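Local coordinates for protein ATP synthase epsilon chain (Caldalkalibacillus thermarum TA2.A1, PDB 5IK2) that binds ATP and, as a subunit of the rotary F1 sector, probably takes part in making ATP from ADP at the expense of a proton gradient, at residues 18-24 / 49-55; 39-45 / 66-72; 59-65 / 79-85; 93-97 / 124-128. The protein carries 2 engineered substitutions. All coordinates share one frame; numbering follows the deposited sequence.

Contact 1. Residues 18-24 / 49-55; sequences GEADIVI and PVRIKQG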
loop_
_atom_site.group_PDB
_atom_site.type_symbol
_atom_site.label_atom_id
_atom_site.label_comp_id
_atom_site.label_asym_id
_atom_site.label_seq_id
_atom_site.Cartn_x
_atom_site.Cartn_y
_atom_site.Cartn_z
ATOM N N GLY H 18 -28.168 -43.867 -40.611
ATOM C CA GLY H 18 -29.564 -44.270 -40.808
ATOM C C GLY H 18 -29.731 -45.443 -41.752
ATOM O O GLY H 18 -28.775 -45.868 -42.403
ATOM N N GLU H 19 -30.954 -45.963 -41.816
ATOM C CA GLU H 19 -31.302 -47.058 -42.719
ATOM C C GLU H 19 -31.912 -46.501 -44.001
ATOM O O GLU H 19 -32.892 -45.756 -43.947
ATOM C CB GLU H 19 -32.279 -48.019 -42.045
ATOM C CG GLU H 19 -31.654 -48.818 -40.914
ATOM C CD GLU H 19 -32.485 -50.022 -40.523
ATOM O OE1 GLU H 19 -33.677 -49.841 -40.188
ATOM O OE2 GLU H 19 -31.944 -51.150 -40.550
ATOM N N ALA H 20 -31.329 -46.872 -45.143
ATOM C CA ALA H 20 -31.726 -46.352 -46.455
ATOM C C ALA H 20 -32.289 -47.448 -47.359
ATOM O O ALA H 20 -31.901 -48.612 -47.256
ATOM C CB ALA H 20 -30.535 -45.696 -47.127
ATOM N N ASP H 21 -33.200 -47.055 -48.249
ATOM C CA ASP H 21 -33.740 -47.956 -49.270
ATOM C C ASP H 21 -32.698 -48.216 -50.350
ATOM O O ASP H 21 -32.489 -49.359 -50.756
ATOM C CB ASP H 21 -35.005 -47.369 -49.907
ATOM C CG ASP H 21 -36.163 -47.275 -48.933
ATOM O OD1 ASP H 21 -36.475 -48.285 -48.269
ATOM O OD2 ASP H 21 -36.774 -46.195 -48.838
ATOM N N ILE H 22 -32.064 -47.141 -50.815
ATOM C CA ILE H 22 -30.986 -47.211 -51.802
ATOM C C ILE H 22 -29.984 -46.072 -51.577
ATOM O O ILE H 22 -30.370 -44.970 -51.184
ATOM C CB ILE H 22 -31.549 -47.188 -53.249
ATOM C CG1 ILE H 22 -30.427 -47.358 -54.282
ATOM C CG2 ILE H 22 -32.346 -45.914 -53.523
ATOM C CD1 ILE H 22 -30.918 -47.743 -55.663
ATOM N N VAL H 23 -28.705 -46.359 -51.821
ATOM C CA VAL H 23 -27.620 -45.378 -51.716
ATOM C C VAL H 23 -27.012 -45.176 -53.105
ATOM O O VAL H 23 -26.329 -46.063 -53.623
ATOM C CB VAL H 23 -26.529 -45.844 -50.722
ATOM C CG1 VAL H 23 -25.402 -44.818 -50.623
ATOM C CG2 VAL H 23 -27.139 -46.103 -49.351
ATOM N N ILE H 24 -27.269 -44.012 -53.701
ATOM C CA ILE H 24 -26.765 -43.683 -55.033
ATOM C C ILE H 24 -25.418 -42.975 -54.881
ATOM O O ILE H 24 -25.355 -41.861 -54.354
ATOM C CB ILE H 24 -27.749 -42.782 -55.825
ATOM C CG1 ILE H 24 -29.179 -43.358 -55.828
ATOM C CG2 ILE H 24 -27.253 -42.561 -57.253
ATOM C CD1 ILE H 24 -29.335 -44.704 -56.512
ATOM N N PRO H 49 -22.001 -35.588 -55.413
ATOM C CA PRO H 49 -23.015 -35.788 -54.371
ATOM C C PRO H 49 -23.381 -37.262 -54.177
ATOM O O PRO H 49 -23.530 -37.988 -55.160
ATOM C CB PRO H 49 -24.231 -35.007 -54.896
ATOM C CG PRO H 49 -23.697 -34.093 -55.942
ATOM C CD PRO H 49 -22.540 -34.820 -56.549
ATOM N N VAL H 50 -23.506 -37.686 -52.918
ATOM C CA VAL H 50 -24.023 -39.012 -52.571
ATOM C C VAL H 50 -25.492 -38.847 -52.185
ATOM O O VAL H 50 -25.799 -38.167 -51.205
ATOM C CB VAL H 50 -23.239 -39.651 -51.402
ATOM C CG1 VAL H 50 -23.834 -41.006 -51.020
ATOM C CG2 VAL H 50 -21.764 -39.795 -51.764
ATOM N N ARG H 51 -26.385 -39.463 -52.956
ATOM C CA ARG H 51 -27.830 -39.329 -52.757
ATOM C C ARG H 51 -28.390 -40.554 -52.030
ATOM O O ARG H 51 -28.243 -41.684 -52.506
ATOM C CB ARG H 51 -28.525 -39.112 -54.107
ATOM C CG ARG H 51 -30.051 -39.117 -54.068
ATOM C CD ARG H 51 -30.664 -38.265 -55.174
ATOM N NE ARG H 51 -29.920 -38.335 -56.436
ATOM C CZ ARG H 51 -29.994 -39.321 -57.335
ATOM N NH1 ARG H 51 -30.788 -40.377 -57.150
ATOM N NH2 ARG H 51 -29.254 -39.251 -58.441
ATOM N N ILE H 52 -29.016 -40.313 -50.875
ATOM C CA ILE H 52 -29.625 -41.361 -50.051
ATOM C C ILE H 52 -31.141 -41.184 -50.065
ATOM O O ILE H 52 -31.643 -40.139 -49.646
ATOM C CB ILE H 52 -29.127 -41.304 -48.586
ATOM C CG1 ILE H 52 -27.597 -41.380 -48.531
ATOM C CG2 ILE H 52 -29.740 -42.438 -47.765
ATOM C CD1 ILE H 52 -27.017 -41.165 -47.148
ATOM N N LYS H 53 -31.858 -42.206 -50.538
ATOM C CA LYS H 53 -33.324 -42.229 -50.513
ATOM C C LYS H 53 -33.814 -43.029 -49.311
ATOM O O LYS H 53 -33.510 -44.217 -49.186
ATOM C CB LYS H 53 -33.889 -42.851 -51.793
ATOM C CG LYS H 53 -33.829 -41.944 -53.008
ATOM C CD LYS H 53 -34.205 -42.702 -54.272
ATOM C CE LYS H 53 -34.077 -41.826 -55.506
ATOM N NZ LYS H 53 -34.049 -42.640 -56.753
ATOM N N GLN H 54 -34.556 -42.361 -48.429
ATOM C CA GLN H 54 -35.272 -43.005 -47.333
ATOM C C GLN H 54 -36.759 -42.804 -47.589
ATOM O O GLN H 54 -37.379 -41.894 -47.038
ATOM C CB GLN H 54 -34.850 -42.405 -45.989
ATOM C CG GLN H 54 -33.420 -42.748 -45.597
ATOM C CD GLN H 54 -32.954 -42.031 -44.345
ATOM O OE1 GLN H 54 -33.100 -40.816 -44.219
ATOM N NE2 GLN H 54 -32.372 -42.781 -43.417
ATOM N N GLY H 55 -37.309 -43.647 -48.461
ATOM C CA GLY H 55 -38.709 -43.569 -48.870
ATOM C C GLY H 55 -39.012 -42.312 -49.669
ATOM O O GLY H 55 -38.604 -42.184 -50.823
#
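Gln54 reaches across to Glu19 and Ala20 at the far end of an antiparallel strand pair. From CB the chain runs on extended, CG beside its own backbone N (chi1 -69°), 4.1 Å from Ala20 CA and 3.5 Å from Glu19 O. CD lies beside the same oxygen, and the tip NE2 donates to Glu19 O (3.1 Å), meeting that carbonyl from above its plane. A leucine in place of Gln54 would probably leave Glu19 O without this amide donor and let the bend of 18-20 sit less firmly. Asp21 pins the same end, its OD2 taking the backbone N of Gly55. Between these anchors and Ile24, the main chains bond through Ile22 O to Lys53 N and reciprocally between Ile24 and Arg51. Ile24 lies alongside Arg51 and lays CB over one guanidinium face, while Ala20 CB meets Ile52 CG2 (3.4 Å) among the buried side chains next to Val6 and Ile8. Neighbouring antiparallel strands of this kind build the N-terminal beta-sandwich of the epsilon family.

Contact 2. Residues 39-45 / 66-72; sequences IPLVTPL and GFLEVRP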
loop_
_atom_site.group_PDB
_atom_site.type_symbol
_atom_site.label_atom_id
_atom_site.label_comp_id
_atom_site.label_asym_id
_atom_site.label_seq_id
_atom_site.Cartn_x
_atom_site.Cartn_y
_atom_site.Cartn_z
ATOM N N ILE H 39 -23.429 -57.578 -53.063
ATOM C CA ILE H 39 -22.199 -58.371 -52.931
ATOM C C ILE H 39 -21.130 -57.482 -52.267
ATOM O O ILE H 39 -21.089 -56.278 -52.541
ATOM C CB ILE H 39 -21.685 -58.893 -54.304
ATOM C CG1 ILE H 39 -22.776 -59.693 -55.048
ATOM C CG2 ILE H 39 -20.441 -59.766 -54.142
ATOM C CD1 ILE H 39 -23.350 -59.003 -56.276
ATOM N N PRO H 40 -20.286 -58.059 -51.380
ATOM C CA PRO H 40 -19.159 -57.301 -50.819
ATOM C C PRO H 40 -18.275 -56.637 -51.886
ATOM O O PRO H 40 -17.743 -57.323 -52.763
ATOM C CB PRO H 40 -18.383 -58.363 -50.039
ATOM C CG PRO H 40 -19.438 -59.302 -49.578
ATOM C CD PRO H 40 -20.453 -59.354 -50.688
ATOM N N LEU H 41 -18.150 -55.312 -51.803
ATOM C CA LEU H 41 -17.500 -54.499 -52.836
ATOM C C LEU H 41 -16.772 -53.304 -52.221
ATOM O O LEU H 41 -17.261 -52.702 -51.262
ATOM C CB LEU H 41 -18.551 -54.006 -53.843
ATOM C CG LEU H 41 -18.161 -52.979 -54.920
ATOM C CD1 LEU H 41 -17.116 -53.541 -55.873
ATOM C CD2 LEU H 41 -19.391 -52.528 -55.691
ATOM N N VAL H 42 -15.605 -52.976 -52.778
ATOM C CA VAL H 42 -14.891 -51.737 -52.461
ATOM C C VAL H 42 -14.526 -51.036 -53.769
ATOM O O VAL H 42 -13.994 -51.666 -54.684
ATOM C CB VAL H 42 -13.612 -51.998 -51.634
ATOM C CG1 VAL H 42 -12.864 -50.695 -51.360
ATOM C CG2 VAL H 42 -13.954 -52.704 -50.328
ATOM N N THR H 43 -14.812 -49.736 -53.843
ATOM C CA THR H 43 -14.511 -48.926 -55.029
ATOM C C THR H 43 -14.253 -47.462 -54.643
ATOM O O THR H 43 -14.919 -46.941 -53.745
ATOM C CB THR H 43 -15.656 -49.002 -56.071
ATOM O OG1 THR H 43 -15.333 -48.196 -57.213
ATOM C CG2 THR H 43 -17.001 -48.541 -55.487
ATOM N N PRO H 44 -13.280 -46.797 -55.305
ATOM C CA PRO H 44 -13.162 -45.345 -55.118
ATOM C C PRO H 44 -14.340 -44.589 -55.733
ATOM O O PRO H 44 -14.928 -45.050 -56.720
ATOM C CB PRO H 44 -11.855 -44.991 -55.846
ATOM C CG PRO H 44 -11.112 -46.273 -55.973
ATOM C CD PRO H 44 -12.166 -47.326 -56.113
ATOM N N LEU H 45 -14.677 -43.447 -55.139
ATOM C CA LEU H 45 -15.747 -42.585 -55.631
ATOM C C LEU H 45 -15.155 -41.320 -56.226
ATOM O O LEU H 45 -14.120 -40.833 -55.763
ATOM C CB LEU H 45 -16.693 -42.199 -54.491
ATOM C CG LEU H 45 -17.438 -43.321 -53.767
ATOM C CD1 LEU H 45 -18.217 -42.748 -52.592
ATOM C CD2 LEU H 45 -18.365 -44.065 -54.714
ATOM N N GLY H 66 -13.194 -39.731 -51.445
ATOM C CA GLY H 66 -13.709 -40.865 -50.671
ATOM C C GLY H 66 -13.818 -42.166 -51.437
ATOM O O GLY H 66 -13.637 -42.199 -52.654
ATOM N N PHE H 67 -14.100 -43.239 -50.699
ATOM C CA PHE H 67 -14.328 -44.565 -51.280
ATOM C C PHE H 67 -15.485 -45.287 -50.584
ATOM O O PHE H 67 -15.775 -45.037 -49.410
ATOM C CB PHE H 67 -13.048 -45.414 -51.236
ATOM C CG PHE H 67 -12.669 -45.897 -49.859
ATOM C CD1 PHE H 67 -11.982 -45.065 -48.978
ATOM C CD2 PHE H 67 -12.980 -47.195 -49.449
ATOM C CE1 PHE H 67 -11.626 -45.510 -47.709
ATOM C CE2 PHE H 67 -12.626 -47.645 -48.183
ATOM C CZ PHE H 67 -11.946 -46.802 -47.312
ATOM N N LEU H 68 -16.124 -46.184 -51.332
ATOM C CA LEU H 68 -17.281 -46.950 -50.870
ATOM C C LEU H 68 -16.827 -48.320 -50.380
ATOM O O LEU H 68 -15.913 -48.905 -50.954
ATOM C CB LEU H 68 -18.271 -47.117 -52.027
ATOM C CG LEU H 68 -19.588 -47.860 -51.792
ATOM C CD1 LEU H 68 -20.463 -47.133 -50.783
ATOM C CD2 LEU H 68 -20.319 -48.016 -53.115
ATOM N N GLU H 69 -17.456 -48.815 -49.314
ATOM C CA GLU H 69 -17.246 -50.189 -48.838
ATOM C C GLU H 69 -18.595 -50.839 -48.531
ATOM O O GLU H 69 -19.245 -50.505 -47.537
ATOM C CB GLU H 69 -16.347 -50.224 -47.599
ATOM C CG GLU H 69 -15.871 -51.635 -47.233
ATOM C CD GLU H 69 -15.973 -51.982 -45.754
ATOM O OE1 GLU H 69 -16.652 -51.269 -44.986
ATOM O OE2 GLU H 69 -15.375 -53.001 -45.355
ATOM N N VAL H 70 -19.000 -51.772 -49.390
ATOM C CA VAL H 70 -20.297 -52.433 -49.289
ATOM C C VAL H 70 -20.160 -53.804 -48.632
ATOM O O VAL H 70 -19.220 -54.545 -48.915
ATOM C CB VAL H 70 -20.936 -52.622 -50.684
ATOM C CG1 VAL H 70 -22.364 -53.152 -50.555
ATOM C CG2 VAL H 70 -20.907 -51.316 -51.471
ATOM N N ARG H 71 -21.086 -54.105 -47.726
ATOM C CA ARG H 71 -21.376 -55.471 -47.289
ATOM C C ARG H 71 -22.889 -55.687 -47.452
ATOM O O ARG H 71 -23.634 -54.712 -47.609
ATOM C CB ARG H 71 -20.957 -55.685 -45.828
ATOM C CG ARG H 71 -19.496 -56.073 -45.621
ATOM C CD ARG H 71 -18.576 -54.865 -45.524
ATOM N NE ARG H 71 -18.810 -54.080 -44.307
ATOM C CZ ARG H 71 -18.316 -54.351 -43.095
ATOM N NH1 ARG H 71 -17.533 -55.410 -42.877
ATOM N NH2 ARG H 71 -18.614 -53.546 -42.077
ATOM N N PRO H 72 -23.354 -56.954 -47.426
ATOM C CA PRO H 72 -24.812 -57.182 -47.406
ATOM C C PRO H 72 -25.498 -56.605 -46.154
ATOM O O PRO H 72 -26.658 -56.187 -46.223
ATOM C CB PRO H 72 -24.937 -58.715 -47.447
ATOM C CG PRO H 72 -23.610 -59.235 -47.012
ATOM C CD PRO H 72 -22.604 -58.225 -47.475
#
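Leu41 and Val70, then Thr43 and Leu68, form successive hydrogen-bonded pairs, and here the contact is tight. Leu41 O accepts from Val70 N at 2.7 Å and Thr43 O from Leu68 N at 2.8 Å, and the return bonds run from Leu41 N to Val70 O and from Thr43 N to Leu68 O. Leu45 N adds a bond to Gly66 O. On the Leu68 side, Thr43 CG2 rests 4.0 Å from Leu68 CB because the hydroxyl, not the methyl, lies opposite the backbone N (chi1 180°); that OG1 turns to the backbone of another protein chain. Leu45 CD2 comes against Leu68 CB, and Val34 of strand 31-34 covers Leu68 and Val70. The strand pair belongs to the beta-sandwich domain, and Leu41 and Val42 carry the sheet on into a parallel strand of that other protein. On the opposite face Val42 stands beside the Phe67 ring, CG1 to CD2 4.0 Å, and sends CG2 to Glu69 CG. Glu69 OE1 is held by Asn76. Toward Pro72 the contact thins: Pro40 CG meets Pro72 CD at 4.0 Å, one ring slanting across the other, Ile39 and Pro72 are exposed, and Arg71 turns away from 39-45.

Contact 3. Residues 59-65 / 79-85; sequences TLIAVSG and ADTAELP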
loop_
_atom_site.group_PDB
_atom_site.type_symbol
_atom_site.label_atom_id
_atom_site.label_comp_id
_atom_site.label_asym_id
_atom_site.label_seq_id
_atom_site.Cartn_x
_atom_site.Cartn_y
_atom_site.Cartn_z
ATOM N N THR H 59 -31.729 -37.140 -49.467
ATOM C CA THR H 59 -30.666 -36.372 -48.809
ATOM C C THR H 59 -29.389 -36.435 -49.650
ATOM O O THR H 59 -28.888 -37.524 -49.933
ATOM C CB THR H 59 -30.371 -36.920 -47.396
ATOM O OG1 THR H 59 -31.597 -37.074 -46.672
ATOM C CG2 THR H 59 -29.447 -35.983 -46.622
ATOM N N LEU H 60 -28.881 -35.267 -50.051
ATOM C CA LEU H 60 -27.600 -35.159 -50.756
ATOM C C LEU H 60 -26.492 -34.820 -49.762
ATOM O O LEU H 60 -26.651 -33.912 -48.949
ATOM C CB LEU H 60 -27.662 -34.069 -51.831
ATOM C CG LEU H 60 -28.716 -34.205 -52.934
ATOM C CD1 LEU H 60 -28.619 -33.029 -53.894
ATOM C CD2 LEU H 60 -28.574 -35.515 -53.694
ATOM N N ILE H 61 -25.383 -35.561 -49.831
ATOM C CA ILE H 61 -24.175 -35.274 -49.056
ATOM C C ILE H 61 -23.050 -34.974 -50.046
ATOM O O ILE H 61 -22.754 -35.796 -50.913
ATOM C CB ILE H 61 -23.759 -36.462 -48.155
ATOM C CG1 ILE H 61 -24.922 -36.894 -47.244
ATOM C CG2 ILE H 61 -22.532 -36.106 -47.319
ATOM C CD1 ILE H 61 -25.822 -37.962 -47.832
ATOM N N ALA H 62 -22.435 -33.800 -49.914
ATOM C CA ALA H 62 -21.295 -33.416 -50.752
ATOM C C ALA H 62 -20.058 -34.179 -50.293
ATOM O O ALA H 62 -19.548 -33.914 -49.212
ATOM C CB ALA H 62 -21.053 -31.912 -50.666
ATOM N N VAL H 63 -19.593 -35.127 -51.109
ATOM C CA VAL H 63 -18.444 -35.981 -50.773
ATOM C C VAL H 63 -17.293 -35.751 -51.755
ATOM O O VAL H 63 -17.508 -35.712 -52.969
ATOM C CB VAL H 63 -18.840 -37.480 -50.780
ATOM C CG1 VAL H 63 -17.627 -38.378 -50.536
ATOM C CG2 VAL H 63 -19.925 -37.742 -49.741
ATOM N N SER H 64 -16.079 -35.604 -51.219
ATOM C CA SER H 64 -14.861 -35.478 -52.029
ATOM C C SER H 64 -13.728 -36.311 -51.430
ATOM O O SER H 64 -13.557 -36.347 -50.210
ATOM C CB SER H 64 -14.432 -34.009 -52.142
ATOM O OG SER H 64 -13.778 -33.555 -50.968
ATOM N N GLY H 65 -12.966 -36.975 -52.298
ATOM C CA GLY H 65 -11.822 -37.785 -51.888
ATOM C C GLY H 65 -12.203 -38.956 -51.005
ATOM O O GLY H 65 -11.608 -39.151 -49.943
ATOM N N ALA H 79 -14.443 -40.689 -46.414
ATOM C CA ALA H 79 -14.034 -39.599 -47.315
ATOM C C ALA H 79 -13.298 -38.473 -46.595
ATOM O O ALA H 79 -13.436 -38.311 -45.387
ATOM C CB ALA H 79 -15.249 -39.042 -48.038
ATOM N N ASP H 80 -12.527 -37.695 -47.356
ATOM C CA ASP H 80 -11.782 -36.545 -46.820
ATOM C C ASP H 80 -12.737 -35.523 -46.218
ATOM O O ASP H 80 -12.544 -35.069 -45.090
ATOM C CB ASP H 80 -10.952 -35.850 -47.912
ATOM C CG ASP H 80 -9.831 -36.720 -48.464
ATOM O OD1 ASP H 80 -9.538 -37.796 -47.900
ATOM O OD2 ASP H 80 -9.232 -36.312 -49.480
ATOM N N THR H 81 -13.761 -35.165 -46.990
ATOM C CA THR H 81 -14.808 -34.256 -46.542
ATOM C C THR H 81 -16.185 -34.795 -46.921
ATOM O O THR H 81 -16.356 -35.399 -47.982
ATOM C CB THR H 81 -14.629 -32.852 -47.147
ATOM O OG1 THR H 81 -14.550 -32.949 -48.573
ATOM C CG2 THR H 81 -13.363 -32.201 -46.622
ATOM N N ALA H 82 -17.151 -34.576 -46.032
ATOM C CA ALA H 82 -18.552 -34.932 -46.262
ATOM C C ALA H 82 -19.439 -33.936 -45.515
ATOM O O ALA H 82 -19.280 -33.759 -44.306
ATOM C CB ALA H 82 -18.822 -36.354 -45.796
ATOM N N GLU H 83 -20.346 -33.273 -46.233
ATOM C CA GLU H 83 -21.248 -32.291 -45.625
ATOM C C GLU H 83 -22.677 -32.424 -46.139
ATOM O O GLU H 83 -22.900 -32.593 -47.338
ATOM C CB GLU H 83 -20.767 -30.860 -45.891
ATOM C CG GLU H 83 -19.402 -30.508 -45.306
ATOM C CD GLU H 83 -18.240 -30.638 -46.281
ATOM O OE1 GLU H 83 -18.459 -30.816 -47.499
ATOM O OE2 GLU H 83 -17.084 -30.543 -45.820
ATOM N N LEU H 84 -23.634 -32.327 -45.214
ATOM C CA LEU H 84 -25.050 -32.142 -45.543
ATOM C C LEU H 84 -25.245 -30.688 -46.005
ATOM O O LEU H 84 -24.386 -29.846 -45.732
ATOM C CB LEU H 84 -25.919 -32.417 -44.310
ATOM C CG LEU H 84 -25.854 -33.819 -43.694
ATOM C CD1 LEU H 84 -26.338 -33.792 -42.252
ATOM C CD2 LEU H 84 -26.664 -34.810 -44.516
ATOM N N PRO H 85 -26.368 -30.379 -46.697
ATOM C CA PRO H 85 -26.576 -29.015 -47.222
ATOM C C PRO H 85 -26.458 -27.891 -46.184
ATOM O O PRO H 85 -25.824 -26.870 -46.457
ATOM C CB PRO H 85 -28.003 -29.073 -47.782
ATOM C CG PRO H 85 -28.222 -30.507 -48.108
ATOM C CD PRO H 85 -27.519 -31.248 -47.009
HETATM O O HOH W 1 -17.013 -32.538 -49.379
#
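Ser64 and Thr81 stand hydroxyl to hydroxyl on one face of the strand pair, Ser64 OG donating to Thr81 OG1 (2.6 Å). Paired in the ladder, they share that face, and with each oxygen between backbone N and carbonyl carbon (chi1 78° and 54°) the hydroxyls meet. Water 1 adjoins Thr81 OG1 and donates to Ala62 O and Glu83 OE1; Glu83 OE2 forms a salt bridge with Arg127. Thr81 and Glu83 bind ATP, absent here, in another structure of this protein. A valine at Ser64 would probably cost Thr81 OG1 the serine's hydroxyl donor and Arg123 NE a weak acceptor. Asp80 and Thr81 both oppose Ser64, their N atoms sending weak bonds to Ser64 O, a classic beta bulge; Asp80 N also bonds Gly65 O (3.1 Å). On the reverse face Val63 CG1 meets Ala79 CB at 3.5 Å, and Ile61 and Leu84 run side by side. This face packs towards Ile8 of strand 4-9, strand 48-54 flanks 59-64, and helix 114-133 covers the hydroxyl face through Arg127 and Val130.

Contact 4. Residues 93-97 / 124-128; sequences AKKAK and AEVRL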
loop_
_atom_site.group_PDB
_atom_site.type_symbol
_atom_site.label_atom_id
_atom_site.label_comp_id
_atom_site.label_asym_id
_atom_site.label_seq_id
_atom_site.Cartn_x
_atom_site.Cartn_y
_atom_site.Cartn_z
ATOM N N ALA H 93 -16.980 -21.662 -50.483
ATOM C CA ALA H 93 -17.002 -22.510 -51.683
ATOM C C ALA H 93 -16.953 -21.701 -52.980
ATOM O O ALA H 93 -16.312 -22.119 -53.945
ATOM C CB ALA H 93 -18.230 -23.411 -51.673
ATOM N N LYS H 94 -17.635 -20.556 -53.003
ATOM C CA LYS H 94 -17.608 -19.651 -54.161
ATOM C C LYS H 94 -16.220 -19.047 -54.394
ATOM O O LYS H 94 -15.744 -18.997 -55.532
ATOM C CB LYS H 94 -18.646 -18.533 -54.005
ATOM C CG LYS H 94 -20.083 -19.006 -54.137
ATOM C CD LYS H 94 -21.065 -17.856 -53.980
ATOM C CE LYS H 94 -22.501 -18.333 -54.126
ATOM N NZ LYS H 94 -23.480 -17.248 -53.843
ATOM N N LYS H 95 -15.583 -18.592 -53.316
ATOM C CA LYS H 95 -14.215 -18.057 -53.377
ATOM C C LYS H 95 -13.185 -19.136 -53.720
ATOM O O LYS H 95 -12.209 -18.859 -54.418
ATOM C CB LYS H 95 -13.845 -17.349 -52.068
ATOM C CG LYS H 95 -14.563 -16.020 -51.891
ATOM C CD LYS H 95 -14.589 -15.554 -50.446
ATOM C CE LYS H 95 -15.426 -14.290 -50.297
ATOM N NZ LYS H 95 -15.754 -13.991 -48.876
ATOM N N ALA H 96 -13.410 -20.355 -53.230
ATOM C CA ALA H 96 -12.585 -21.511 -53.591
ATOM C C ALA H 96 -12.766 -21.906 -55.059
ATOM O O ALA H 96 -11.790 -22.246 -55.732
ATOM C CB ALA H 96 -12.901 -22.691 -52.685
ATOM N N LYS H 97 -14.007 -21.862 -55.547
ATOM C CA LYS H 97 -14.304 -22.135 -56.960
ATOM C C LYS H 97 -13.599 -21.133 -57.876
ATOM O O LYS H 97 -12.899 -21.530 -58.810
ATOM C CB LYS H 97 -15.816 -22.093 -57.224
ATOM C CG LYS H 97 -16.216 -22.481 -58.647
ATOM C CD LYS H 97 -17.651 -22.098 -58.975
ATOM C CE LYS H 97 -17.877 -22.075 -60.478
ATOM N NZ LYS H 97 -19.307 -21.868 -60.833
ATOM N N ALA H 124 -15.232 -27.810 -54.401
ATOM C CA ALA H 124 -15.987 -26.559 -54.293
ATOM C C ALA H 124 -17.318 -26.603 -55.042
ATOM O O ALA H 124 -18.342 -26.188 -54.498
ATOM C CB ALA H 124 -15.148 -25.391 -54.791
ATOM N N GLU H 125 -17.299 -27.099 -56.279
ATOM C CA GLU H 125 -18.510 -27.169 -57.114
ATOM C C GLU H 125 -19.554 -28.156 -56.575
ATOM O O GLU H 125 -20.754 -27.879 -56.636
ATOM C CB GLU H 125 -18.157 -27.502 -58.570
ATOM C CG GLU H 125 -17.444 -26.365 -59.290
ATOM C CD GLU H 125 -17.172 -26.654 -60.758
ATOM O OE1 GLU H 125 -16.776 -27.793 -61.090
ATOM O OE2 GLU H 125 -17.343 -25.729 -61.581
ATOM N N VAL H 126 -19.095 -29.292 -56.052
ATOM C CA VAL H 126 -19.985 -30.284 -55.431
ATOM C C VAL H 126 -20.621 -29.738 -54.144
ATOM O O VAL H 126 -21.791 -30.010 -53.875
ATOM C CB VAL H 126 -19.248 -31.624 -55.177
ATOM C CG1 VAL H 126 -20.056 -32.564 -54.288
ATOM C CG2 VAL H 126 -18.946 -32.306 -56.503
ATOM N N ARG H 127 -19.853 -28.977 -53.362
ATOM C CA ARG H 127 -20.389 -28.274 -52.184
ATOM C C ARG H 127 -21.489 -27.263 -52.540
ATOM O O ARG H 127 -22.455 -27.107 -51.788
ATOM C CB ARG H 127 -19.267 -27.573 -51.402
ATOM C CG ARG H 127 -18.489 -28.502 -50.484
ATOM C CD ARG H 127 -17.263 -27.814 -49.911
ATOM N NE ARG H 127 -16.594 -28.629 -48.896
ATOM C CZ ARG H 127 -15.441 -28.317 -48.300
ATOM N NH1 ARG H 127 -14.791 -27.193 -48.603
ATOM N NH2 ARG H 127 -14.928 -29.139 -47.389
ATOM N N LEU H 128 -21.335 -26.587 -53.679
ATOM C CA LEU H 128 -22.342 -25.642 -54.179
ATOM C C LEU H 128 -23.604 -26.340 -54.700
ATOM O O LEU H 128 -24.711 -25.853 -54.472
ATOM C CB LEU H 128 -21.745 -24.740 -55.267
ATOM C CG LEU H 128 -20.646 -23.784 -54.782
ATOM C CD1 LEU H 128 -19.776 -23.313 -55.940
ATOM C CD2 LEU H 128 -21.233 -22.596 -54.032
#
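Lys97 sends CG opposite its own backbone N (chi1 -175°) and stays extended beyond, laying its methylenes over helix 124-128: CG comes near Glu125 CG and CD lies 3.9 Å from Leu128 CD1. Glu125 and Leu128 both bring CG beside the backbone N; for Leu128 (chi1 -66°) this carries the two methyls in between Ala93, Lys94 and Lys97. Leu128 CD2 touches Ala93 CB at 3.9 Å and Lys94 CG at 3.8 Å, crossing the lysine chain at about a right angle. The pair belongs to an antiparallel helical hairpin, the C-terminal domain of the epsilon subunit, predicted to be a coiled coil; the axes of the two short segments approach to 8.8 Å at 146°, a closeness consistent with the small side chains of Ala93, Ala96 and Ala124. Ala124 CB rests on one turn of the partner helix, 3.6 Å from Ala93 O and 4.1 Å from Ala96 CB and also against Lys97 N, and Ala93 O is already engaged by Lys97 N of its own helix. At the polar margin Lys97 crosses Glu125 at about a right angle, NZ staying 4.4 Å from OE2, too far for a salt bridge, although the opposite charges would probably still attract. Arg127 contributes its CB against Ala93, while its guanidinium leaves the helix interface for Glu83, with which it forms a salt bridge. Ile88 of the loop before helix 90-104 also packs on Arg127.

In the fold
Contact 3 ties the others together. Its strand 57-64 pairs with strand 48-54 of contact 1, Val50 N 2.9 Å from Ile61 O. It adjoins contact 2 at Gly66 CA and Ala79 CB, 3.6 Å apart. Contact 4, centred about 12 Å from contact 3, reaches the sandwich through the Glu83 OE2 to Arg127 NH2 salt bridge of 3.0 Å, and Val126 touches Pro49 of contact 1. Thr81, Glu83, Arg99, Arg123 and Arg127 bind ATP in another structure, and the site includes the positions of Ala89 and Ala92, both engineered here, which probably places it, unoccupied in this chain, around contacts 3 and 4. Contact 2, centred about 26 Å from contact 4, faces another protein.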